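Local atomic coordinates of uric acid degradation bifunctional protein TTL (Arabidopsis thaliana, PDB entry 2Q37), a protein that carries out the last two steps of uric acid degradation, hydrolysing 5-hydroxyisourate and, through the OHCU decarboxylase domain present here, decarboxylating the product to (S)-allantoin. Residues V32-S36 with S37-K41; T69-L72 with E73-A77. One frame throughout, in Å; residues are numbered along the deposited sequence.

Interaction 1 (V32-S36 with S37-K41)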
ATOM      1  N   VAL A  32     -12.229 -17.028   3.564  1.00 85.93           N
ATOM      2  CA  VAL A  32     -11.602 -18.107   2.805  1.00 86.07           C
ATOM      3  C   VAL A  32     -11.580 -17.719   1.315  1.00 86.81           C
ATOM      4  O   VAL A  32     -10.659 -18.078   0.582  1.00 87.99           O
ATOM      5  CB  VAL A  32     -12.389 -19.427   2.985  1.00 86.21           C
ATOM      6  CG1 VAL A  32     -11.684 -20.555   2.242  1.00 86.04           C
ATOM      7  CG2 VAL A  32     -12.531 -19.757   4.472  1.00 84.99           C
ATOM      8  N   CYS A  33     -12.601 -16.980   0.880  1.00 86.33           N
ATOM      9  CA  CYS A  33     -12.700 -16.514  -0.500  1.00 84.87           C
ATOM     10  C   CYS A  33     -12.040 -15.156  -0.676  1.00 84.06           C
ATOM     11  O   CYS A  33     -12.357 -14.438  -1.622  1.00 84.19           O
ATOM     12  CB  CYS A  33     -14.158 -16.397  -0.930  1.00 84.59           C
ATOM     13  SG  CYS A  33     -14.885 -17.953  -1.416  1.00 88.38           S
ATOM     14  N   CYS A  34     -11.142 -14.807   0.242  1.00 82.68           N
ATOM     15  CA  CYS A  34     -10.409 -13.529   0.216  1.00 81.61           C
ATOM     16  C   CYS A  34      -9.910 -13.251   1.638  1.00 80.09           C
ATOM     17  O   CYS A  34     -10.691 -12.880   2.517  1.00 80.20           O
ATOM     18  CB  CYS A  34     -11.321 -12.377  -0.257  1.00 82.72           C
ATOM     19  SG  CYS A  34     -10.474 -10.963  -1.077  1.00 83.97           S
ATOM     20  N   GLY A  35      -8.611 -13.436   1.856  1.00 77.31           N
ATOM     21  CA  GLY A  35      -8.033 -13.225   3.172  1.00 74.76           C
ATOM     22  C   GLY A  35      -8.287 -11.883   3.839  1.00 73.57           C
ATOM     23  O   GLY A  35      -7.762 -11.622   4.925  1.00 72.86           O
ATOM     24  N   SER A  36      -9.083 -11.028   3.198  1.00 72.64           N
ATOM     25  CA  SER A  36      -9.397  -9.713   3.753  1.00 71.40           C
ATOM     26  C   SER A  36     -10.618  -9.774   4.668  1.00 71.08           C
ATOM     27  O   SER A  36     -11.728 -10.106   4.233  1.00 70.06           O
ATOM     28  CB  SER A  36      -9.653  -8.700   2.631  1.00 70.82           C
ATOM     29  OG  SER A  36     -10.068  -7.449   3.159  1.00 68.42           O
ATOM     30  N   SER A  37     -10.399  -9.453   5.940  1.00 70.43           N
ATOM     31  CA  SER A  37     -11.464  -9.453   6.935  1.00 68.94           C
ATOM     32  C   SER A  37     -12.520  -8.427   6.546  1.00 68.56           C
ATOM     33  O   SER A  37     -13.721  -8.702   6.604  1.00 69.25           O
ATOM     34  CB  SER A  37     -10.890  -9.108   8.308  1.00 67.95           C
ATOM     35  OG  SER A  37      -9.873 -10.027   8.682  1.00 68.38           O
ATOM     36  N   GLU A  38     -12.054  -7.248   6.136  1.00 68.11           N
ATOM     37  CA  GLU A  38     -12.925  -6.150   5.737  1.00 67.67           C
ATOM     38  C   GLU A  38     -13.783  -6.515   4.527  1.00 67.99           C
ATOM     39  O   GLU A  38     -14.982  -6.249   4.505  1.00 67.77           O
ATOM     40  CB  GLU A  38     -12.085  -4.908   5.428  1.00 67.25           C
ATOM     41  CG  GLU A  38     -12.907  -3.649   5.239  1.00 67.92           C
ATOM     42  CD  GLU A  38     -13.952  -3.478   6.336  1.00 68.12           C
ATOM     43  OE1 GLU A  38     -13.601  -3.620   7.532  1.00 65.71           O
ATOM     44  OE2 GLU A  38     -15.124  -3.202   5.994  1.00 66.87           O
ATOM     45  N   PHE A  39     -13.165  -7.121   3.519  1.00 68.57           N
ATOM     46  CA  PHE A  39     -13.888  -7.523   2.320  1.00 69.15           C
ATOM     47  C   PHE A  39     -14.957  -8.555   2.697  1.00 70.49           C
ATOM     48  O   PHE A  39     -16.100  -8.486   2.228  1.00 70.01           O
ATOM     49  CB  PHE A  39     -12.913  -8.100   1.278  1.00 66.78           C
ATOM     50  CG  PHE A  39     -13.590  -8.801   0.138  1.00 66.02           C
ATOM     51  CD1 PHE A  39     -13.986 -10.137   0.258  1.00 65.40           C
ATOM     52  CD2 PHE A  39     -13.881  -8.119  -1.043  1.00 65.98           C
ATOM     53  CE1 PHE A  39     -14.665 -10.787  -0.779  1.00 64.85           C
ATOM     54  CE2 PHE A  39     -14.561  -8.759  -2.091  1.00 66.10           C
ATOM     55  CZ  PHE A  39     -14.953 -10.097  -1.956  1.00 65.27           C
ATOM     56  N   ALA A  40     -14.579  -9.506   3.548  1.00 72.15           N
ATOM     57  CA  ALA A  40     -15.506 -10.541   3.995  1.00 73.87           C
ATOM     58  C   ALA A  40     -16.665  -9.866   4.719  1.00 74.99           C
ATOM     59  O   ALA A  40     -17.829 -10.142   4.435  1.00 75.08           O
ATOM     60  CB  ALA A  40     -14.796 -11.527   4.936  1.00 73.34           C
ATOM     61  N   LYS A  41     -16.330  -8.971   5.642  1.00 75.72           N
ATOM     62  CA  LYS A  41     -17.323  -8.242   6.415  1.00 76.97           C
ATOM     63  C   LYS A  41     -18.325  -7.497   5.525  1.00 77.14           C
ATOM     64  O   LYS A  41     -19.537  -7.704   5.622  1.00 76.83           O
ATOM     65  CB  LYS A  41     -16.622  -7.243   7.339  1.00 78.61           C
ATOM     66  CG  LYS A  41     -17.553  -6.527   8.314  1.00 80.33           C
ATOM     67  CD  LYS A  41     -16.817  -5.474   9.150  1.00 82.44           C
ATOM     68  CE  LYS A  41     -15.576  -6.041   9.857  1.00 84.27           C
ATOM     69  NZ  LYS A  41     -15.861  -7.220  10.725  1.00 85.04           N
TER

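Interaction 2 (T69-L72 with E73-A77)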
ATOM      1  N   THR A  69      -4.297  -1.658   3.542  1.00 37.40           N
ATOM      2  CA  THR A  69      -4.030  -2.547   4.676  1.00 39.55           C
ATOM      3  C   THR A  69      -4.796  -3.868   4.531  1.00 39.05           C
ATOM      4  O   THR A  69      -4.297  -4.932   4.899  1.00 38.21           O
ATOM      5  CB  THR A  69      -4.426  -1.865   5.993  1.00 39.20           C
ATOM      6  OG1 THR A  69      -3.528  -0.773   6.242  1.00 41.93           O
ATOM      7  CG2 THR A  69      -4.359  -2.847   7.140  1.00 42.90           C
ATOM      8  N   ASP A  70      -6.009  -3.781   3.990  1.00 38.18           N
ATOM      9  CA  ASP A  70      -6.844  -4.942   3.768  1.00 36.65           C
ATOM     10  C   ASP A  70      -6.260  -5.779   2.626  1.00 36.68           C
ATOM     11  O   ASP A  70      -6.298  -7.008   2.676  1.00 36.07           O
ATOM     12  CB  ASP A  70      -8.272  -4.497   3.437  1.00 38.27           C
ATOM     13  CG  ASP A  70      -8.918  -3.716   4.580  1.00 40.70           C
ATOM     14  OD1 ASP A  70      -8.703  -4.116   5.762  1.00 36.75           O
ATOM     15  OD2 ASP A  70      -9.641  -2.718   4.288  1.00 38.73           O
ATOM     16  N   TRP A  71      -5.722  -5.114   1.599  1.00 34.50           N
ATOM     17  CA  TRP A  71      -5.118  -5.827   0.483  1.00 32.94           C
ATOM     18  C   TRP A  71      -3.970  -6.679   1.022  1.00 32.90           C
ATOM     19  O   TRP A  71      -3.793  -7.841   0.633  1.00 29.35           O
ATOM     20  CB  TRP A  71      -4.544  -4.853  -0.564  1.00 31.08           C
ATOM     21  CG  TRP A  71      -5.545  -4.237  -1.517  1.00 27.71           C
ATOM     22  CD1 TRP A  71      -6.902  -4.421  -1.516  1.00 27.43           C
ATOM     23  CD2 TRP A  71      -5.266  -3.323  -2.589  1.00 22.97           C
ATOM     24  NE1 TRP A  71      -7.479  -3.679  -2.515  1.00 24.71           N
ATOM     25  CE2 TRP A  71      -6.502  -2.993  -3.186  1.00 23.60           C
ATOM     26  CE3 TRP A  71      -4.095  -2.754  -3.098  1.00 23.01           C
ATOM     27  CZ2 TRP A  71      -6.603  -2.113  -4.273  1.00 24.07           C
ATOM     28  CZ3 TRP A  71      -4.187  -1.879  -4.182  1.00 23.93           C
ATOM     29  CH2 TRP A  71      -5.439  -1.565  -4.756  1.00 25.19           C
ATOM     30  N   LEU A  72      -3.186  -6.082   1.915  1.00 34.96           N
ATOM     31  CA  LEU A  72      -2.024  -6.757   2.503  1.00 37.01           C
ATOM     32  C   LEU A  72      -2.409  -7.959   3.360  1.00 38.88           C
ATOM     33  O   LEU A  72      -1.710  -8.985   3.356  1.00 39.71           O
ATOM     34  CB  LEU A  72      -1.203  -5.775   3.335  1.00 34.10           C
ATOM     35  CG  LEU A  72      -0.642  -4.581   2.553  1.00 35.95           C
ATOM     36  CD1 LEU A  72       0.208  -3.709   3.509  1.00 31.76           C
ATOM     37  CD2 LEU A  72       0.193  -5.076   1.342  1.00 29.26           C
ATOM     38  N   GLU A  73      -3.518  -7.838   4.084  1.00 38.05           N
ATOM     39  CA  GLU A  73      -3.967  -8.930   4.918  1.00 39.24           C
ATOM     40  C   GLU A  73      -4.346 -10.088   4.011  1.00 39.32           C
ATOM     41  O   GLU A  73      -3.949 -11.241   4.255  1.00 40.32           O
ATOM     42  CB  GLU A  73      -5.178  -8.519   5.770  1.00 41.81           C
ATOM     43  CG  GLU A  73      -5.667  -9.632   6.698  1.00 47.22           C
ATOM     44  CD  GLU A  73      -6.793  -9.199   7.641  1.00 51.98           C
ATOM     45  OE1 GLU A  73      -7.780  -8.572   7.175  1.00 53.77           O
ATOM     46  OE2 GLU A  73      -6.695  -9.507   8.855  1.00 54.18           O
ATOM     47  N   ALA A  74      -5.092  -9.781   2.951  1.00 35.62           N
ATOM     48  CA  ALA A  74      -5.534 -10.812   2.034  1.00 34.49           C
ATOM     49  C   ALA A  74      -4.406 -11.534   1.304  1.00 35.42           C
ATOM     50  O   ALA A  74      -4.519 -12.739   1.059  1.00 34.99           O
ATOM     51  CB  ALA A  74      -6.526 -10.237   1.035  1.00 32.59           C
ATOM     52  N   PHE A  75      -3.326 -10.821   0.965  1.00 35.72           N
ATOM     53  CA  PHE A  75      -2.214 -11.446   0.245  1.00 35.86           C
ATOM     54  C   PHE A  75      -1.542 -12.475   1.148  1.00 37.94           C
ATOM     55  O   PHE A  75      -1.222 -13.600   0.724  1.00 39.01           O
ATOM     56  CB  PHE A  75      -1.146 -10.424  -0.188  1.00 31.95           C
ATOM     57  CG  PHE A  75      -1.661  -9.295  -1.036  1.00 31.35           C
ATOM     58  CD1 PHE A  75      -2.788  -9.447  -1.843  1.00 28.78           C
ATOM     59  CD2 PHE A  75      -0.970  -8.078  -1.071  1.00 28.69           C
ATOM     60  CE1 PHE A  75      -3.212  -8.394  -2.678  1.00 29.05           C
ATOM     61  CE2 PHE A  75      -1.385  -7.031  -1.894  1.00 27.60           C
ATOM     62  CZ  PHE A  75      -2.505  -7.186  -2.702  1.00 26.74           C
ATOM     63  N   SER A  76      -1.322 -12.067   2.393  1.00 36.82           N
ATOM     64  CA  SER A  76      -0.670 -12.912   3.375  1.00 37.61           C
ATOM     65  C   SER A  76      -1.389 -14.244   3.591  1.00 37.95           C
ATOM     66  O   SER A  76      -0.760 -15.235   3.950  1.00 38.81           O
ATOM     67  CB  SER A  76      -0.573 -12.175   4.713  1.00 37.80           C
ATOM     68  OG  SER A  76      -1.853 -12.061   5.320  1.00 37.70           O
ATOM     69  N   ALA A  77      -2.698 -14.276   3.363  1.00 36.49           N
ATOM     70  CA  ALA A  77      -3.460 -15.504   3.575  1.00 35.90           C
ATOM     71  C   ALA A  77      -3.113 -16.643   2.619  1.00 37.06           C
ATOM     72  O   ALA A  77      -3.553 -17.787   2.816  1.00 38.64           O
ATOM     73  CB  ALA A  77      -4.946 -15.210   3.492  1.00 31.71           C
TER

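Interaction 1 (V32-S36 with S37-K41)
S36 is the N-cap of helix 37-44 and takes up two of the amide protons at the helix start, one on its side chain and one on its backbone. Its hydroxyl OG accepts from F39 N at 3.1 Å, the classical capping bond, with an N-H...O angle of 163°. The torsion behind it sets OG anti to the backbone N (chi1 175°), which swings the hydroxyl over the first turn. The carbonyl of the same residue then receives A40 N, S36 O lying 3.0 Å away, and K41 N to S37 O carries the helical pattern onward. Other polar groups are satisfied by residues outside the two segments: G35 O is bonded by K31 NZ, C33 O by T170 OG1 of helix 155-178, and the carboxylate oxygen E38 OE2 by Q42 NE2. The whole stretch belongs to the N-terminal region required for BRI1 binding. Behind the cap, the F39 ring packs against helix 51-64 and against C34. The cysteine meets it with both side-chain atoms: CB approaches F39 CD1 at 3.5 Å, while SG sits over one face, displaced toward the rim, 4.1 Å from the ring centroid.

Interaction 2 (T69-L72 with E73-A77)
W71 and F75, one turn apart on helix 68-76, meet through the methylene of the tryptophan and the far end of the phenylalanine ring: W71 CB lies 3.8 Å from F75 CZ. The indole itself leads away, to stack on W62 and donate through NE1 to W62 O. F75 has CG anti to its carbonyl carbon (chi1 -56°), which folds the phenyl ring back along the helix until one face lies on the preceding turn. There W71 O stands over the ring centre, 3.0 Å above its plane, while the same oxygen accepts F75 N at 3.0 Å. L72 comes to the ring by one methyl, its CD2 being 4.0 Å from F75 CD2, with the two side chains crossing at a slant. L159 and A162 of helix 155-178 pack on the phenyl as well, and F129 meets it with the ring planes at about 55°. With an alanine here in place of F75, a gap is likely to open between W71, L72 and helix 155-178, and the L72 methyl to lose its aromatic neighbour. Along the backbone, A74 N to D70 O (3.0 Å) and S76 N to L72 O are both nearly straight, whereas E73 N and F75 N reach T69 O and W71 O at 146°. The helix thus divides by chemistry: W71 and F75 pack on helix 155-178, L72 on F129, and W71 also reaches I156 of the second subunit, whereas the carboxylate of D70 binds N67 N and that of E73 turns to a polar partner on S37.

How the interactions relate
Interactions 1 and 2 lie in series along the chain, their centres 9 Å apart, and they touch directly. A probable hydrogen bond joins them, S37 OG to E73 OE1 at 3.0 Å, so the first turn of helix 37-44 is tied to the middle of helix 68-76. Beside it the capping serine packs on the second helix, with S36 OG 3.5 Å from D70 CB. Both contacts come near the allantoin pocket: the side chain of F75 is about 5 Å, and G35 about 6 Å, from that of the proton donor H78, which follows 73-77 directly. Bound (S)-allantoin is farther, about 8 Å from the F75 side chain and about 10 Å from G35, so neither contact reaches the ligand itself; both are consistent with a second shell round H78.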